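Local coordinates for protein phosphoglycerol transferase GacH (Streptococcus pyogenes MGAS5005, PDB 6DGM) that probably transfers sn-glycerol-1-phosphate onto the rhamnose polysaccharide of the streptococcal cell wall, using a manganese-binding domain of the alkaline phosphatase/sulfatase type, at residues T98-S106 with Q355-T366; D323-A331 with L373-I381. All coordinates share one frame; numbering follows the deposited sequence.

Overall arrangement
This chain is the C-terminal, sulfatase-like part of a longer protein with transmembrane helices. Along it the two contacts interleave: 98-106 comes first, then 323-331, then 355-366, and 373-381 closes the modelled chain. Their centres lie about 16 Å apart, on the same side of the centre of the chain, and they touch through a probable hydrogen bond and side-chain packing. Contact 1 ties helix 349-365 to the loop after helix 89-98; contact 2 folds the C-terminal tail back on the start of helix 328-339. Both are away from the manganese and glycerol phosphate site, but 323-331 includes Asp323, a ligand of the calcium ion.

Contact 1 of 2, residues T98-S106 with Q355-T366; sequences TSLPFYNFS and QNDLKNIQYDVT
Gln355, bent back at chi2 (-67°), offers both ends of its amide to the loop. Its OE1 takes an almost straight bond from Asn104 ND2 (3.0 Å, 169°), with the donor close to the C=O axis, while NE2 makes a weak bond to Tyr103 OH and also donates to Ala340 O. One turn on, Leu358 CD2 rests against Pro101 CG (3.7 Å). Lys359 lays its extended chain across the Asn104 amide, CE passing 3.2 Å from OD1. Gln362 is the hub. Extended beyond CG, it sends NE2 to Pro101 O (2.9 Å) and receives Asn104 ND2 on OE1 (3.1 Å). Asn104 ND2 thus serves two glutamines seven residues apart. Pro101 O is gripped from opposite faces of its plane, by Gln362 NE2 and by Asn104 N. The same NE2 lies 3.3 Å above the Phe105 ring plane, offset toward the rim. Val365 CG2 packs on Leu100 CD1, and Thr366 CG2 reaches the Phe105 ring edge. Glutamine and asparagine amides here tie a short 3-10 turn, 102-104, to helix 349-365, beside helix 89-98 of the sulfatase-like fold and away from its metal sites.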
loop_
_atom_site.group_PDB
_atom_site.type_symbol
_atom_site.label_atom_id
_atom_site.label_comp_id
_atom_site.label_asym_id
_atom_site.label_seq_id
_atom_site.Cartn_x
_atom_site.Cartn_y
_atom_site.Cartn_z
ATOM N N THR A 98 8.931 -0.928 -0.121
ATOM C CA THR A 98 10.170 -0.730 -0.860
ATOM C C THR A 98 10.036 0.251 -2.016
ATOM O O THR A 98 11.037 0.860 -2.424
ATOM C CB THR A 98 10.664 -2.057 -1.461
ATOM O OG1 THR A 98 9.731 -2.534 -2.438
ATOM C CG2 THR A 98 10.870 -3.118 -0.378
ATOM N N SER A 99 8.827 0.372 -2.572
ATOM C CA SER A 99 8.545 1.123 -3.792
ATOM C C SER A 99 9.122 0.474 -5.045
ATOM O O SER A 99 9.218 1.118 -6.086
ATOM C CB SER A 99 8.995 2.587 -3.698
ATOM O OG SER A 99 8.384 3.251 -2.599
ATOM N N LEU A 100 9.531 -0.784 -4.975
ATOM C CA LEU A 100 10.009 -1.487 -6.160
ATOM C C LEU A 100 8.837 -2.223 -6.813
ATOM O O LEU A 100 8.225 -3.085 -6.160
ATOM C CB LEU A 100 11.090 -2.481 -5.765
ATOM C CG LEU A 100 12.352 -1.861 -5.140
ATOM C CD1 LEU A 100 13.306 -2.928 -4.651
ATOM C CD2 LEU A 100 13.055 -0.916 -6.129
ATOM N N PRO A 101 8.477 -1.913 -8.057
ATOM C CA PRO A 101 7.265 -2.524 -8.626
ATOM C C PRO A 101 7.430 -3.990 -8.989
ATOM O O PRO A 101 8.417 -4.417 -9.603
ATOM C CB PRO A 101 6.967 -1.678 -9.870
ATOM C CG PRO A 101 8.287 -1.053 -10.222
ATOM C CD PRO A 101 9.040 -0.873 -8.942
ATOM N N PHE A 102 6.394 -4.756 -8.654
ATOM C CA PHE A 102 6.321 -6.163 -9.036
ATOM C C PHE A 102 6.412 -6.328 -10.542
ATOM O O PHE A 102 6.995 -7.302 -11.027
ATOM C CB PHE A 102 4.987 -6.710 -8.515
ATOM C CG PHE A 102 4.904 -8.211 -8.413
ATOM C CD1 PHE A 102 5.976 -9.035 -8.697
ATOM C CD2 PHE A 102 3.725 -8.788 -7.981
ATOM C CE1 PHE A 102 5.866 -10.412 -8.564
ATOM C CE2 PHE A 102 3.611 -10.159 -7.851
ATOM C CZ PHE A 102 4.677 -10.968 -8.140
ATOM N N TYR A 103 5.859 -5.384 -11.303
ATOM C CA TYR A 103 5.827 -5.527 -12.749
ATOM C C TYR A 103 7.211 -5.502 -13.385
ATOM O O TYR A 103 7.320 -5.867 -14.562
ATOM C CB TYR A 103 4.904 -4.485 -13.398
ATOM C CG TYR A 103 5.235 -3.037 -13.188
ATOM C CD1 TYR A 103 6.384 -2.470 -13.744
ATOM C CD2 TYR A 103 4.374 -2.199 -12.482
ATOM C CE1 TYR A 103 6.688 -1.147 -13.559
ATOM C CE2 TYR A 103 4.664 -0.874 -12.304
ATOM C CZ TYR A 103 5.830 -0.342 -12.847
ATOM O OH TYR A 103 6.146 0.987 -12.670
ATOM N N ASN A 104 8.248 -5.100 -12.649
ATOM C CA ASN A 104 9.612 -5.135 -13.164
ATOM C C ASN A 104 10.365 -6.401 -12.788
ATOM O O ASN A 104 11.454 -6.636 -13.322
ATOM C CB ASN A 104 10.409 -3.919 -12.706
ATOM C CG ASN A 104 10.071 -2.684 -13.501
ATOM O OD1 ASN A 104 9.535 -2.776 -14.616
ATOM N ND2 ASN A 104 10.414 -1.513 -12.951
ATOM N N PHE A 105 9.799 -7.236 -11.925
ATOM C CA PHE A 105 10.428 -8.508 -11.624
ATOM C C PHE A 105 9.978 -9.560 -12.630
ATOM O O PHE A 105 9.048 -9.355 -13.410
ATOM C CB PHE A 105 10.075 -8.951 -10.203
ATOM C CG PHE A 105 10.760 -8.153 -9.126
ATOM C CD1 PHE A 105 12.140 -8.217 -8.955
ATOM C CD2 PHE A 105 10.033 -7.333 -8.298
ATOM C CE1 PHE A 105 12.759 -7.485 -7.960
ATOM C CE2 PHE A 105 10.647 -6.605 -7.301
ATOM C CZ PHE A 105 11.997 -6.672 -7.126
ATOM N N SER A 106 10.665 -10.694 -12.612
ATOM C CA SER A 106 10.341 -11.782 -13.521
ATOM C C SER A 106 8.948 -12.326 -13.236
ATOM O O SER A 106 8.489 -12.353 -12.094
ATOM C CB SER A 106 11.364 -12.904 -13.348
ATOM O OG SER A 106 10.880 -14.086 -13.952
ATOM N N GLN A 355 11.690 4.269 -16.650
ATOM C CA GLN A 355 11.685 2.885 -16.194
ATOM C C GLN A 355 13.064 2.257 -16.313
ATOM O O GLN A 355 13.422 1.411 -15.487
ATOM C CB GLN A 355 10.635 2.072 -16.966
ATOM C CG GLN A 355 9.226 2.305 -16.477
ATOM C CD GLN A 355 8.983 1.769 -15.062
ATOM O OE1 GLN A 355 9.650 0.835 -14.598
ATOM N NE2 GLN A 355 8.025 2.373 -14.368
ATOM N N ASN A 356 13.856 2.662 -17.318
ATOM C CA ASN A 356 15.213 2.141 -17.408
ATOM C C ASN A 356 16.035 2.595 -16.211
ATOM O O ASN A 356 16.816 1.813 -15.656
ATOM C CB ASN A 356 15.879 2.530 -18.717
ATOM C CG ASN A 356 17.285 1.995 -18.811
ATOM O OD1 ASN A 356 18.238 2.702 -18.516
ATOM N ND2 ASN A 356 17.420 0.735 -19.209
ATOM N N ASP A 357 15.875 3.858 -15.796
ATOM C CA ASP A 357 16.515 4.309 -14.564
ATOM C C ASP A 357 16.090 3.424 -13.396
ATOM O O ASP A 357 16.926 2.936 -12.624
ATOM C CB ASP A 357 16.129 5.758 -14.249
ATOM C CG ASP A 357 16.708 6.764 -15.225
ATOM O OD1 ASP A 357 17.691 6.450 -15.921
ATOM O OD2 ASP A 357 16.167 7.888 -15.287
ATOM N N LEU A 358 14.776 3.219 -13.246
ATOM C CA LEU A 358 14.261 2.424 -12.135
ATOM C C LEU A 358 14.741 0.983 -12.190
ATOM O O LEU A 358 15.146 0.425 -11.163
ATOM C CB LEU A 358 12.735 2.499 -12.115
ATOM C CG LEU A 358 12.068 1.661 -11.032
ATOM C CD1 LEU A 358 12.497 2.116 -9.653
ATOM C CD2 LEU A 358 10.546 1.713 -11.160
ATOM N N LYS A 359 14.702 0.356 -13.375
ATOM C CA LYS A 359 15.082 -1.052 -13.472
ATOM C C LYS A 359 16.542 -1.262 -13.084
ATOM O O LYS A 359 16.884 -2.258 -12.439
ATOM C CB LYS A 359 14.823 -1.574 -14.883
ATOM C CG LYS A 359 13.349 -1.743 -15.232
ATOM C CD LYS A 359 13.116 -2.005 -16.708
ATOM C CE LYS A 359 11.628 -2.142 -16.986
ATOM N NZ LYS A 359 11.319 -2.290 -18.425
ATOM N N ASN A 360 17.420 -0.335 -13.463
ATOM C CA ASN A 360 18.822 -0.467 -13.077
ATOM C C ASN A 360 18.988 -0.396 -11.564
ATOM O O ASN A 360 19.745 -1.184 -10.979
ATOM C CB ASN A 360 19.680 0.568 -13.799
ATOM C CG ASN A 360 20.124 0.092 -15.167
ATOM O OD1 ASN A 360 20.922 -0.837 -15.277
ATOM N ND2 ASN A 360 19.585 0.698 -16.221
ATOM N N ILE A 361 18.276 0.526 -10.905
ATOM C CA ILE A 361 18.324 0.615 -9.444
ATOM C C ILE A 361 17.750 -0.648 -8.816
ATOM O O ILE A 361 18.315 -1.225 -7.875
ATOM C CB ILE A 361 17.563 1.869 -8.970
ATOM C CG1 ILE A 361 18.245 3.145 -9.483
ATOM C CG2 ILE A 361 17.410 1.868 -7.432
ATOM C CD1 ILE A 361 19.687 3.342 -9.012
ATOM N N GLN A 362 16.595 -1.075 -9.321
ATOM C CA GLN A 362 15.885 -2.231 -8.783
ATOM C C GLN A 362 16.707 -3.497 -8.931
ATOM O O GLN A 362 16.757 -4.329 -8.011
ATOM C CB GLN A 362 14.569 -2.338 -9.553
ATOM C CG GLN A 362 13.615 -3.435 -9.109
ATOM C CD GLN A 362 12.212 -3.216 -9.647
ATOM O OE1 GLN A 362 11.938 -2.226 -10.334
ATOM N NE2 GLN A 362 11.317 -4.159 -9.361
ATOM N N TYR A 363 17.362 -3.665 -10.077
ATOM C CA TYR A 363 18.260 -4.797 -10.245
ATOM C C TYR A 363 19.444 -4.682 -9.298
ATOM O O TYR A 363 19.801 -5.651 -8.613
ATOM C CB TYR A 363 18.715 -4.870 -11.705
ATOM C CG TYR A 363 19.551 -6.077 -12.022
ATOM C CD1 TYR A 363 18.963 -7.297 -12.308
ATOM C CD2 TYR A 363 20.939 -6.002 -12.028
ATOM C CE1 TYR A 363 19.724 -8.400 -12.594
ATOM C CE2 TYR A 363 21.704 -7.101 -12.305
ATOM C CZ TYR A 363 21.103 -8.290 -12.587
ATOM O OH TYR A 363 21.890 -9.381 -12.863
ATOM N N ASP A 364 20.027 -3.484 -9.198
ATOM C CA ASP A 364 21.239 -3.329 -8.409
ATOM C C ASP A 364 21.026 -3.756 -6.964
ATOM O O ASP A 364 21.918 -4.361 -6.353
ATOM C CB ASP A 364 21.718 -1.882 -8.439
ATOM C CG ASP A 364 23.084 -1.729 -7.825
ATOM O OD1 ASP A 364 24.035 -2.247 -8.457
ATOM O OD2 ASP A 364 23.208 -1.129 -6.723
ATOM N N VAL A 365 19.863 -3.423 -6.390
ATOM C CA VAL A 365 19.611 -3.674 -4.981
ATOM C C VAL A 365 18.998 -5.046 -4.706
ATOM O O VAL A 365 18.843 -5.411 -3.531
ATOM C CB VAL A 365 18.695 -2.588 -4.371
ATOM C CG1 VAL A 365 19.258 -1.189 -4.618
ATOM C CG2 VAL A 365 17.266 -2.691 -4.899
ATOM N N THR A 366 18.663 -5.819 -5.737
ATOM C CA THR A 366 18.084 -7.140 -5.504
ATOM C C THR A 366 19.108 -8.216 -5.834
ATOM O O THR A 366 19.806 -8.712 -4.942
ATOM C CB THR A 366 16.759 -7.323 -6.255
ATOM O OG1 THR A 366 16.918 -7.023 -7.641
ATOM C CG2 THR A 366 15.674 -6.416 -5.674
#

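Contact 2 of 2, residues D323-A331 with L373-I381; sequences DSKVSPYYA and LKHKTFFKI. With CA (calcium ion), chain E.
Tyr329 N donates to Phe378 O (3.0 Å, 156°), the one direct hydrogen bond between 323-331 and 373-381; one aromatic ring covers this amide and a second packs on the Tyr329 side chain. The first, Phe378, lies beneath the amide, with Tyr329 N 3.9 Å above its centre and Pro328 CB 3.7 Å from its CD1. Phe379 instead turns its edge to the face of Tyr329 in a T-shaped stack, the centroids 4.9 Å apart and the planes at 61°. Pointing CG of Tyr329 opposite its backbone N (chi1 -177°) brings that ring face under Phe379 CE1. Beside the rings, Ser327 CA makes a C-H...O contact with Lys380 O, and Ile381 CD1 covers the backbone of Lys325 and Ser327; Ser327 N is buried there without a partner.

The next shell fixes both backbones. Ser327 is the N-cap of helix 328-339, its OG accepting from Tyr330 N (3.1 Å), and a water joins that OG to Phe379 O. Consecutive type I turns, His375 to Phe378 and Thr377 to Lys380, present Phe378 and Phe379 together, and Thr377 OG1 bonds Gln22 OE1.

Farther back, Asp323 ends the preceding helix in a Schellman motif and binds calcium through OD1 (2.4 Å), together with Asp31 O and three waters. Tyr329 OH bonds Thr98 O at the end of helix 89-98. The tail lies against the start of helix 328-339. Its Phe378 and Phe379 also pack on Ile361 and Val365 of helix 349-365, and His375 rests against helix 11-29.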
loop_
_atom_site.group_PDB
_atom_site.type_symbol
_atom_site.label_atom_id
_atom_site.label_comp_id
_atom_site.label_asym_id
_atom_site.label_seq_id
_atom_site.Cartn_x
_atom_site.Cartn_y
_atom_site.Cartn_z
ATOM N N ASP A 323 4.514 17.169 1.628
ATOM C CA ASP A 323 5.508 18.197 1.275
ATOM C C ASP A 323 6.859 17.935 1.942
ATOM O O ASP A 323 7.537 18.857 2.409
ATOM C CB ASP A 323 4.990 19.605 1.589
ATOM C CG ASP A 323 5.626 20.667 0.718
ATOM O OD1 ASP A 323 5.772 20.421 -0.499
ATOM O OD2 ASP A 323 5.954 21.745 1.250
ATOM N N SER A 324 7.261 16.665 1.976
ATOM C CA SER A 324 8.497 16.252 2.628
ATOM C C SER A 324 9.654 16.158 1.637
ATOM O O SER A 324 9.475 15.751 0.486
ATOM C CB SER A 324 8.302 14.892 3.306
ATOM O OG SER A 324 7.376 15.026 4.364
ATOM N N LYS A 325 10.841 16.532 2.103
ATOM C CA LYS A 325 12.041 16.458 1.292
ATOM C C LYS A 325 12.384 15.011 0.953
ATOM O O LYS A 325 12.174 14.091 1.749
ATOM C CB LYS A 325 13.192 17.117 2.043
ATOM C CG LYS A 325 13.003 18.610 2.241
ATOM C CD LYS A 325 14.085 19.170 3.159
ATOM C CE LYS A 325 13.762 20.596 3.617
ATOM N NZ LYS A 325 13.739 21.541 2.481
ATOM N N VAL A 326 12.957 14.828 -0.239
ATOM C CA VAL A 326 13.197 13.503 -0.798
ATOM C C VAL A 326 14.681 13.174 -0.809
ATOM O O VAL A 326 15.545 14.059 -0.843
ATOM C CB VAL A 326 12.594 13.342 -2.216
ATOM C CG1 VAL A 326 11.088 13.484 -2.174
ATOM C CG2 VAL A 326 13.208 14.341 -3.194
ATOM N N SER A 327 14.971 11.883 -0.789
ATOM C CA SER A 327 16.270 11.377 -1.196
ATOM C C SER A 327 16.320 11.276 -2.718
ATOM O O SER A 327 15.283 11.329 -3.395
ATOM C CB SER A 327 16.463 9.972 -0.636
ATOM O OG SER A 327 15.408 9.133 -1.112
ATOM N N PRO A 328 17.509 11.116 -3.287
ATOM C CA PRO A 328 17.590 10.834 -4.729
ATOM C C PRO A 328 16.727 9.657 -5.147
ATOM O O PRO A 328 16.040 9.725 -6.175
ATOM C CB PRO A 328 19.086 10.574 -4.933
ATOM C CG PRO A 328 19.767 11.443 -3.854
ATOM C CD PRO A 328 18.842 11.281 -2.668
ATOM N N TYR A 329 16.733 8.575 -4.360
ATOM C CA TYR A 329 15.844 7.442 -4.618
ATOM C C TYR A 329 14.386 7.887 -4.732
ATOM O O TYR A 329 13.702 7.543 -5.694
ATOM C CB TYR A 329 16.014 6.409 -3.494
ATOM C CG TYR A 329 15.209 5.118 -3.630
ATOM C CD1 TYR A 329 15.251 4.364 -4.797
ATOM C CD2 TYR A 329 14.450 4.630 -2.568
ATOM C CE1 TYR A 329 14.528 3.178 -4.912
ATOM C CE2 TYR A 329 13.732 3.437 -2.667
ATOM C CZ TYR A 329 13.779 2.723 -3.837
ATOM O OH TYR A 329 13.085 1.538 -3.939
ATOM N N TYR A 330 13.894 8.670 -3.764
ATOM C CA TYR A 330 12.496 9.112 -3.827
ATOM C C TYR A 330 12.257 10.198 -4.870
ATOM O O TYR A 330 11.112 10.353 -5.316
ATOM C CB TYR A 330 11.948 9.474 -2.429
ATOM C CG TYR A 330 11.775 8.224 -1.577
ATOM C CD1 TYR A 330 10.967 7.182 -2.001
ATOM C CD2 TYR A 330 12.443 8.082 -0.384
ATOM C CE1 TYR A 330 10.839 6.021 -1.246
ATOM C CE2 TYR A 330 12.313 6.954 0.378
ATOM C CZ TYR A 330 11.520 5.923 -0.053
ATOM O OH TYR A 330 11.419 4.803 0.733
ATOM N N ALA A 331 13.305 10.912 -5.308
ATOM C CA ALA A 331 13.180 11.777 -6.478
ATOM C C ALA A 331 12.907 10.946 -7.735
ATOM O O ALA A 331 12.003 11.259 -8.518
ATOM C CB ALA A 331 14.447 12.626 -6.655
ATOM N N LEU A 373 26.369 0.987 -3.437
ATOM C CA LEU A 373 27.086 1.126 -2.171
ATOM C C LEU A 373 28.156 2.206 -2.244
ATOM O O LEU A 373 28.585 2.722 -1.207
ATOM C CB LEU A 373 27.703 -0.212 -1.759
ATOM C CG LEU A 373 26.695 -1.333 -1.478
ATOM C CD1 LEU A 373 27.426 -2.649 -1.275
ATOM C CD2 LEU A 373 25.822 -1.022 -0.269
ATOM N N LYS A 374 28.598 2.556 -3.443
ATOM C CA LYS A 374 29.576 3.612 -3.628
ATOM C C LYS A 374 28.932 4.987 -3.730
ATOM O O LYS A 374 29.647 5.991 -3.726
ATOM C CB LYS A 374 30.410 3.310 -4.872
ATOM C CG LYS A 374 31.630 4.189 -5.014
ATOM C CD LYS A 374 32.607 3.620 -6.030
ATOM C CE LYS A 374 33.798 4.557 -6.224
ATOM N NZ LYS A 374 34.780 4.003 -7.195
ATOM N N HIS A 375 27.605 5.065 -3.787
ATOM C CA HIS A 375 26.892 6.332 -3.897
ATOM C C HIS A 375 26.153 6.541 -2.583
ATOM O O HIS A 375 24.969 6.231 -2.441
ATOM C CB HIS A 375 25.979 6.270 -5.084
ATOM C CG HIS A 375 26.721 6.054 -6.362
ATOM N ND1 HIS A 375 27.395 7.069 -7.004
ATOM C CD2 HIS A 375 26.945 4.931 -7.087
ATOM C CE1 HIS A 375 27.995 6.585 -8.077
ATOM N NE2 HIS A 375 27.731 5.292 -8.155
ATOM N N LYS A 376 26.880 7.108 -1.613
ATOM C CA LYS A 376 26.465 7.063 -0.217
ATOM C C LYS A 376 25.255 7.927 0.092
ATOM O O LYS A 376 24.617 7.714 1.126
ATOM C CB LYS A 376 27.595 7.551 0.693
ATOM C CG LYS A 376 28.899 6.797 0.560
ATOM C CD LYS A 376 28.750 5.342 0.955
ATOM C CE LYS A 376 29.940 4.865 1.795
ATOM N NZ LYS A 376 31.192 5.600 1.554
ATOM N N THR A 377 24.936 8.912 -0.738
ATOM C CA THR A 377 23.789 9.776 -0.471
ATOM C C THR A 377 22.550 9.397 -1.274
ATOM O O THR A 377 21.526 10.080 -1.163
ATOM C CB THR A 377 24.165 11.246 -0.717
ATOM O OG1 THR A 377 24.472 11.446 -2.102
ATOM C CG2 THR A 377 25.381 11.643 0.130
ATOM N N PHE A 378 22.593 8.310 -2.045
ATOM C CA PHE A 378 21.475 8.023 -2.935
ATOM C C PHE A 378 20.185 7.779 -2.160
ATOM O O PHE A 378 19.094 8.151 -2.615
ATOM C CB PHE A 378 21.766 6.812 -3.810
ATOM C CG PHE A 378 20.705 6.561 -4.849
ATOM C CD1 PHE A 378 20.619 7.365 -5.974
ATOM C CD2 PHE A 378 19.795 5.526 -4.700
ATOM C CE1 PHE A 378 19.650 7.135 -6.939
ATOM C CE2 PHE A 378 18.835 5.293 -5.654
ATOM C CZ PHE A 378 18.758 6.103 -6.774
ATOM N N PHE A 379 20.276 7.108 -1.019
ATOM C CA PHE A 379 19.092 6.806 -0.224
ATOM C C PHE A 379 18.921 7.756 0.949
ATOM O O PHE A 379 17.991 7.577 1.753
ATOM C CB PHE A 379 19.130 5.360 0.269
ATOM C CG PHE A 379 19.049 4.344 -0.841
ATOM C CD1 PHE A 379 17.826 4.033 -1.427
ATOM C CD2 PHE A 379 20.185 3.694 -1.300
ATOM C CE1 PHE A 379 17.738 3.093 -2.433
ATOM C CE2 PHE A 379 20.109 2.748 -2.325
ATOM C CZ PHE A 379 18.897 2.455 -2.894
ATOM N N LYS A 380 19.791 8.747 1.079
ATOM C CA LYS A 380 19.708 9.700 2.177
ATOM C C LYS A 380 18.920 10.931 1.746
ATOM O O LYS A 380 18.878 11.288 0.566
ATOM C CB LYS A 380 21.110 10.095 2.648
ATOM C CG LYS A 380 21.884 8.929 3.250
ATOM C CD LYS A 380 23.275 9.313 3.706
ATOM C CE LYS A 380 23.988 8.121 4.343
ATOM N NZ LYS A 380 25.388 8.466 4.739
ATOM N N ILE A 381 18.277 11.571 2.714
ATOM C CA ILE A 381 17.433 12.720 2.400
ATOM C C ILE A 381 18.307 13.908 2.031
ATOM O O ILE A 381 18.970 14.471 2.886
ATOM C CB ILE A 381 16.478 13.065 3.542
ATOM C CG1 ILE A 381 15.604 11.862 3.893
ATOM C CG2 ILE A 381 15.620 14.274 3.169
ATOM C CD1 ILE A 381 14.432 11.652 2.993
HETATM CA CA CA E . 5.691 22.489 -1.744
HETATM O O HOH W 1 6.429 24.182 -0.114
HETATM O O HOH W 2 15.737 6.822 0.325
HETATM O O HOH W 3 6.636 20.979 -3.759
HETATM O O HOH W 4 5.311 24.640 -3.380
#